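Side-chain contacts in Rho-class glutathione S-transferase (Laternula elliptica, PDB 3QAV), which probably catalyses the transfer of glutathione to electrophilic compounds, as other members of the glutathione S-transferase superfamily do: residues Gly173-Thr178 with Tyr213-Asp218; Phe28-Ser33 with Ser66-Glu71. All coordinates share one frame; numbering follows the deposited sequence.

Interaction 1 (Gly173-Thr178 with Tyr213-Asp218)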
loop_
_atom_site.group_PDB
_atom_site.type_symbol
_atom_site.label_atom_id
_atom_site.label_comp_id
_atom_site.label_asym_id
_atom_site.label_seq_id
_atom_site.Cartn_x
_atom_site.Cartn_y
_atom_site.Cartn_z
ATOM N N GLY A 173 -21.403 3.924 12.567
ATOM C CA GLY A 173 -22.066 3.444 13.759
ATOM C C GLY A 173 -21.775 1.965 13.963
ATOM O O GLY A 173 -22.269 1.350 14.908
ATOM N N GLY A 174 -20.959 1.392 13.081
ATOM C CA GLY A 174 -20.636 -0.019 13.192
ATOM C C GLY A 174 -19.198 -0.388 12.871
ATOM O O GLY A 174 -18.336 -0.374 13.752
ATOM N N PHE A 175 -18.938 -0.729 11.612
ATOM C CA PHE A 175 -17.596 -1.116 11.189
ATOM C C PHE A 175 -16.881 0.051 10.498
ATOM O O PHE A 175 -17.442 1.141 10.380
ATOM C CB PHE A 175 -17.692 -2.357 10.306
ATOM C CG PHE A 175 -18.264 -3.554 11.028
ATOM C CD1 PHE A 175 -17.427 -4.470 11.666
ATOM C CD2 PHE A 175 -19.643 -3.737 11.112
ATOM C CE1 PHE A 175 -17.958 -5.551 12.377
ATOM C CE2 PHE A 175 -20.184 -4.817 11.822
ATOM C CZ PHE A 175 -19.337 -5.724 12.455
ATOM N N VAL A 176 -15.655 -0.163 10.039
ATOM C CA VAL A 176 -14.882 0.931 9.453
ATOM C C VAL A 176 -15.293 1.484 8.082
ATOM O O VAL A 176 -14.972 2.630 7.761
ATOM C CB VAL A 176 -13.374 0.565 9.429
ATOM C CG1 VAL A 176 -13.073 -0.351 8.237
ATOM C CG2 VAL A 176 -12.526 1.841 9.403
ATOM N N ALA A 177 -16.009 0.699 7.283
ATOM C CA ALA A 177 -16.429 1.161 5.959
ATOM C C ALA A 177 -17.942 1.118 5.751
ATOM O O ALA A 177 -18.503 1.943 5.029
ATOM C CB ALA A 177 -15.736 0.339 4.873
ATOM N N THR A 178 -18.596 0.150 6.383
ATOM C CA THR A 178 -20.040 0.000 6.260
ATOM C C THR A 178 -20.580 -0.496 7.592
ATOM O O THR A 178 -19.842 -0.598 8.566
ATOM C CB THR A 178 -20.404 -1.041 5.191
ATOM O OG1 THR A 178 -20.042 -2.339 5.665
ATOM C CG2 THR A 178 -19.654 -0.776 3.895
ATOM N N TYR A 213 -12.934 -1.217 18.776
ATOM C CA TYR A 213 -11.925 -2.145 19.262
ATOM C C TYR A 213 -12.530 -3.207 20.180
ATOM O O TYR A 213 -12.249 -4.395 20.043
ATOM C CB TYR A 213 -10.838 -1.390 20.023
ATOM C CG TYR A 213 -9.820 -2.306 20.658
ATOM C CD1 TYR A 213 -8.862 -2.953 19.884
ATOM C CD2 TYR A 213 -9.829 -2.546 22.031
ATOM C CE1 TYR A 213 -7.939 -3.813 20.454
ATOM C CE2 TYR A 213 -8.904 -3.410 22.615
ATOM C CZ TYR A 213 -7.963 -4.038 21.817
ATOM O OH TYR A 213 -7.052 -4.898 22.369
ATOM N N ASN A 214 -13.350 -2.767 21.127
ATOM C CA ASN A 214 -13.987 -3.689 22.059
ATOM C C ASN A 214 -14.883 -4.682 21.339
ATOM O O ASN A 214 -14.837 -5.874 21.620
ATOM C CB ASN A 214 -14.803 -2.913 23.098
ATOM C CG ASN A 214 -13.934 -2.311 24.177
ATOM O OD1 ASN A 214 -14.294 -1.313 24.793
ATOM N ND2 ASN A 214 -12.785 -2.925 24.422
ATOM N N MET A 215 -15.702 -4.193 20.415
ATOM C CA MET A 215 -16.587 -5.083 19.675
ATOM C C MET A 215 -15.774 -6.132 18.925
ATOM O O MET A 215 -16.050 -7.329 19.012
ATOM C CB MET A 215 -17.437 -4.311 18.663
ATOM C CG MET A 215 -18.012 -5.213 17.573
ATOM S SD MET A 215 -18.930 -4.353 16.296
ATOM C CE MET A 215 -17.582 -3.670 15.302
ATOM N N MET A 216 -14.776 -5.663 18.184
ATOM C CA MET A 216 -13.925 -6.545 17.396
ATOM C C MET A 216 -13.150 -7.544 18.252
ATOM O O MET A 216 -12.976 -8.696 17.856
ATOM C CB MET A 216 -12.963 -5.707 16.551
ATOM C CG MET A 216 -13.647 -4.937 15.434
ATOM S SD MET A 216 -14.230 -6.001 14.074
ATOM C CE MET A 216 -12.780 -5.977 12.992
ATOM N N MET A 217 -12.684 -7.102 19.417
ATOM C CA MET A 217 -11.942 -7.978 20.328
ATOM C C MET A 217 -12.798 -9.118 20.864
ATOM O O MET A 217 -12.273 -10.088 21.406
ATOM C CB MET A 217 -11.389 -7.187 21.508
ATOM C CG MET A 217 -10.079 -6.500 21.219
ATOM S SD MET A 217 -8.776 -7.682 20.852
ATOM C CE MET A 217 -8.334 -8.207 22.526
ATOM N N ASP A 218 -14.112 -8.989 20.728
ATOM C CA ASP A 218 -15.022 -10.025 21.186
ATOM C C ASP A 218 -15.443 -10.935 20.023
ATOM O O ASP A 218 -16.088 -11.956 20.224
ATOM C CB ASP A 218 -16.248 -9.394 21.862
ATOM C CG ASP A 218 -15.931 -8.840 23.258
ATOM O OD1 ASP A 218 -15.407 -9.607 24.095
ATOM O OD2 ASP A 218 -16.208 -7.645 23.527
#

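Interaction 2 (Phe28-Ser33 with Ser66-Glu71)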
loop_
_atom_site.group_PDB
_atom_site.type_symbol
_atom_site.label_atom_id
_atom_site.label_comp_id
_atom_site.label_asym_id
_atom_site.label_seq_id
_atom_site.Cartn_x
_atom_site.Cartn_y
_atom_site.Cartn_z
ATOM N N PHE A 28 -1.537 -22.889 2.675
ATOM C CA PHE A 28 -0.518 -23.041 3.704
ATOM C C PHE A 28 0.071 -21.656 3.916
ATOM O O PHE A 28 0.459 -20.988 2.955
ATOM C CB PHE A 28 0.577 -24.010 3.258
ATOM C CG PHE A 28 1.577 -24.323 4.336
ATOM C CD1 PHE A 28 2.513 -23.372 4.734
ATOM C CD2 PHE A 28 1.557 -25.559 4.982
ATOM C CE1 PHE A 28 3.420 -23.646 5.767
ATOM C CE2 PHE A 28 2.458 -25.844 6.016
ATOM C CZ PHE A 28 3.391 -24.883 6.409
ATOM N N VAL A 29 0.139 -21.220 5.168
ATOM C CA VAL A 29 0.663 -19.893 5.445
ATOM C C VAL A 29 1.770 -19.825 6.490
ATOM O O VAL A 29 1.615 -20.314 7.614
ATOM C CB VAL A 29 -0.479 -18.946 5.867
ATOM C CG1 VAL A 29 -1.311 -19.593 6.952
ATOM C CG2 VAL A 29 0.086 -17.626 6.357
ATOM N N TYR A 30 2.897 -19.232 6.092
ATOM C CA TYR A 30 4.029 -19.027 6.988
ATOM C C TYR A 30 3.787 -17.631 7.539
ATOM O O TYR A 30 3.593 -16.688 6.767
ATOM C CB TYR A 30 5.361 -19.017 6.230
ATOM C CG TYR A 30 5.755 -20.320 5.571
ATOM C CD1 TYR A 30 5.244 -20.674 4.324
ATOM C CD2 TYR A 30 6.659 -21.190 6.190
ATOM C CE1 TYR A 30 5.624 -21.865 3.702
ATOM C CE2 TYR A 30 7.046 -22.385 5.577
ATOM C CZ TYR A 30 6.526 -22.713 4.334
ATOM O OH TYR A 30 6.912 -23.875 3.712
ATOM N N TRP A 31 3.801 -17.488 8.860
ATOM C CA TRP A 31 3.555 -16.188 9.463
ATOM C C TRP A 31 4.179 -16.060 10.843
ATOM O O TRP A 31 4.572 -17.053 11.455
ATOM C CB TRP A 31 2.052 -15.937 9.571
ATOM C CG TRP A 31 1.351 -16.917 10.455
ATOM C CD1 TRP A 31 0.912 -18.164 10.111
ATOM C CD2 TRP A 31 0.978 -16.723 11.822
ATOM N NE1 TRP A 31 0.279 -18.756 11.180
ATOM C CE2 TRP A 31 0.306 -17.893 12.243
ATOM C CE3 TRP A 31 1.144 -15.673 12.734
ATOM C CZ2 TRP A 31 -0.203 -18.042 13.538
ATOM C CZ3 TRP A 31 0.640 -15.821 14.025
ATOM C CH2 TRP A 31 -0.026 -16.996 14.413
ATOM N N GLY A 32 4.236 -14.829 11.336
ATOM C CA GLY A 32 4.821 -14.580 12.641
ATOM C C GLY A 32 3.936 -13.751 13.551
ATOM O O GLY A 32 3.024 -13.054 13.095
ATOM N N SER A 33 4.222 -13.823 14.848
ATOM C CA SER A 33 3.450 -13.109 15.855
ATOM C C SER A 33 3.680 -11.601 15.860
ATOM O O SER A 33 4.820 -11.137 15.766
ATOM C CB SER A 33 3.762 -13.681 17.245
ATOM O OG SER A 33 2.953 -13.084 18.244
ATOM N N SER A 66 14.776 -18.065 6.589
ATOM C CA SER A 66 15.217 -19.423 6.293
ATOM C C SER A 66 15.202 -19.691 4.794
ATOM O O SER A 66 14.608 -18.928 4.030
ATOM C CB SER A 66 14.320 -20.446 6.999
ATOM O OG SER A 66 13.008 -20.438 6.461
ATOM N N GLU A 67 15.854 -20.778 4.383
ATOM C CA GLU A 67 15.922 -21.152 2.974
ATOM C C GLU A 67 14.573 -21.622 2.449
ATOM O O GLU A 67 14.267 -21.452 1.270
ATOM C CB GLU A 67 16.960 -22.261 2.749
ATOM C CG GLU A 67 18.398 -21.858 3.041
ATOM C CD GLU A 67 19.407 -22.733 2.312
ATOM O OE1 GLU A 67 19.533 -22.590 1.078
ATOM O OE2 GLU A 67 20.069 -23.567 2.968
ATOM N N GLU A 68 13.775 -22.224 3.323
ATOM C CA GLU A 68 12.455 -22.707 2.931
ATOM C C GLU A 68 11.575 -21.507 2.572
ATOM O O GLU A 68 10.747 -21.574 1.661
ATOM C CB GLU A 68 11.825 -23.508 4.076
ATOM C CG GLU A 68 10.466 -24.097 3.741
ATOM C CD GLU A 68 9.895 -24.944 4.866
ATOM O OE1 GLU A 68 9.788 -24.435 6.002
ATOM O OE2 GLU A 68 9.548 -26.117 4.613
ATOM N N ILE A 69 11.767 -20.407 3.292
ATOM C CA ILE A 69 11.010 -19.188 3.048
ATOM C C ILE A 69 11.496 -18.538 1.759
ATOM O O ILE A 69 10.698 -18.208 0.879
ATOM C CB ILE A 69 11.203 -18.161 4.182
ATOM C CG1 ILE A 69 10.702 -18.731 5.514
ATOM C CG2 ILE A 69 10.483 -16.870 3.831
ATOM C CD1 ILE A 69 9.219 -18.993 5.567
ATOM N N LEU A 70 12.809 -18.351 1.659
ATOM C CA LEU A 70 13.409 -17.724 0.487
ATOM C C LEU A 70 13.027 -18.410 -0.818
ATOM O O LEU A 70 12.797 -17.740 -1.821
ATOM C CB LEU A 70 14.931 -17.667 0.636
ATOM C CG LEU A 70 15.412 -16.750 1.773
ATOM C CD1 LEU A 70 16.899 -16.937 1.984
ATOM C CD2 LEU A 70 15.087 -15.289 1.450
ATOM N N GLU A 71 12.941 -19.735 -0.813
ATOM C CA GLU A 71 12.561 -20.450 -2.031
ATOM C C GLU A 71 11.231 -19.910 -2.545
ATOM O O GLU A 71 11.055 -19.703 -3.744
ATOM C CB GLU A 71 12.419 -21.946 -1.762
ATOM C CG GLU A 71 13.454 -22.808 -2.459
ATOM C CD GLU A 71 13.201 -24.294 -2.252
ATOM O OE1 GLU A 71 13.026 -24.708 -1.085
ATOM O OE2 GLU A 71 13.183 -25.048 -3.252
#

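Interaction 1 (Gly173-Thr178 with Tyr213-Asp218)
Gly174 and Phe175, in the irregular loop that follows helix 148-172, face Met215 and Met216 near the end of helix 207-217, with the CA atoms of Phe175 and Met216 9.0 Å apart. The contact is a double Met-aromatic arrangement in the all-helical C-terminal domain of the glutathione S-transferase fold: one ring meets two consecutive methionines, and the contact is made almost wholly by side chains, with no hydrogen bond across. Met215 comes in over a face of the Phe175 ring, its chain running at about a right angle to the phenylalanine side chain. Its CE makes a CH-pi contact 3.9 Å from the ring centroid and 27° off the normal, displaced toward the rim, so that the closest atom is Phe175 CE1, 3.5 Å from Met215 CE. Met215 SD stands obliquely to the same ring, 4.1 Å from Phe175 CZ. The methionine starts out nearly straight and bends at its last torsion (chi3 78°), which turns the methyl down onto the ring. Met216 takes the edge instead: its SD lies near the ring plane, 78° off the normal and 4.1 Å from Phe175 CE1. Phe181 touches both Phe175 and Met216, while Phe189 of helix 183-197 packs on Met216. With an alanine in place of Phe175, the two thioethers would probably lose their shared aromatic partner, and the end of Met215 would be freer to turn. The loop itself is held by Val176 N, which donates to Asp185 OD2 at the start of helix 183-197, and by a backbone hydrogen bond from Phe175 N to Thr178 O, 3.2 Å. From its place over the ring, Met215 CE also comes within 3.7 Å of the backbone oxygen Gly174 O.

Interaction 2 (Phe28-Ser33 with Ser66-Glu71)
Tyr30 points from strand 28-31 at helix 67-72 and meets two neighbouring side chains differently: Ile69 beside the root of its ring and Glu68 at the phenol end. The pairing joins the sheet to a helix on one of its faces in the thioredoxin-like N-terminal domain. The side chains of Tyr30 and Ile69 lie alongside one another and run antiparallel, and the terminal methyl Ile69 CD1 approaches the ring obliquely, 3.4 Å from Tyr30 CD2. Glu68 crosses the tyrosine at about a right angle. Its CG is anti to the backbone N (chi1 -178°) and the chain runs on extended, carrying the carboxylate to the ring edge, where Glu68 OE1 lies 3.4 Å from Tyr30 CE2. Carboxylate and ring planes are 64° apart. Phe28, two residues back on the strand, sets its CE1 over the centre of the Tyr30 ring, 3.4 Å above the plane. At the helix start, Ser66 is the N-cap, its OG accepting a weak bond from Ile69 N. Although Glu68 CD comes within 3.4 Å of Tyr30 OH, the nearer carboxylate oxygen, Glu68 OE2, stays 3.6 Å from that hydroxyl, and no hydrogen bond links the two. The contact therefore rests on van der Waals packing, probably with a modest attraction between the carboxylate and the electropositive C-H edge of the ring.

The two interactions sit in different domains and on opposite sides of the chain's centre, with their own centres 31 Å apart and their nearest atoms about 13 Å apart, so neither touches the other. Interaction 2 borders the glutathione site: the side chain of Tyr30 is about 4 Å from that of Val78, and Ile69 about 6 Å from Gln77, both glutathione-binding residues, although this chain carries no bound ligand. Interaction 1 lies away from that site and joins a loop to a helix within the C-terminal domain. Both set one aromatic ring against two consecutive helical side chains, thioethers in one case and carboxylate plus aliphatic methyl in the other.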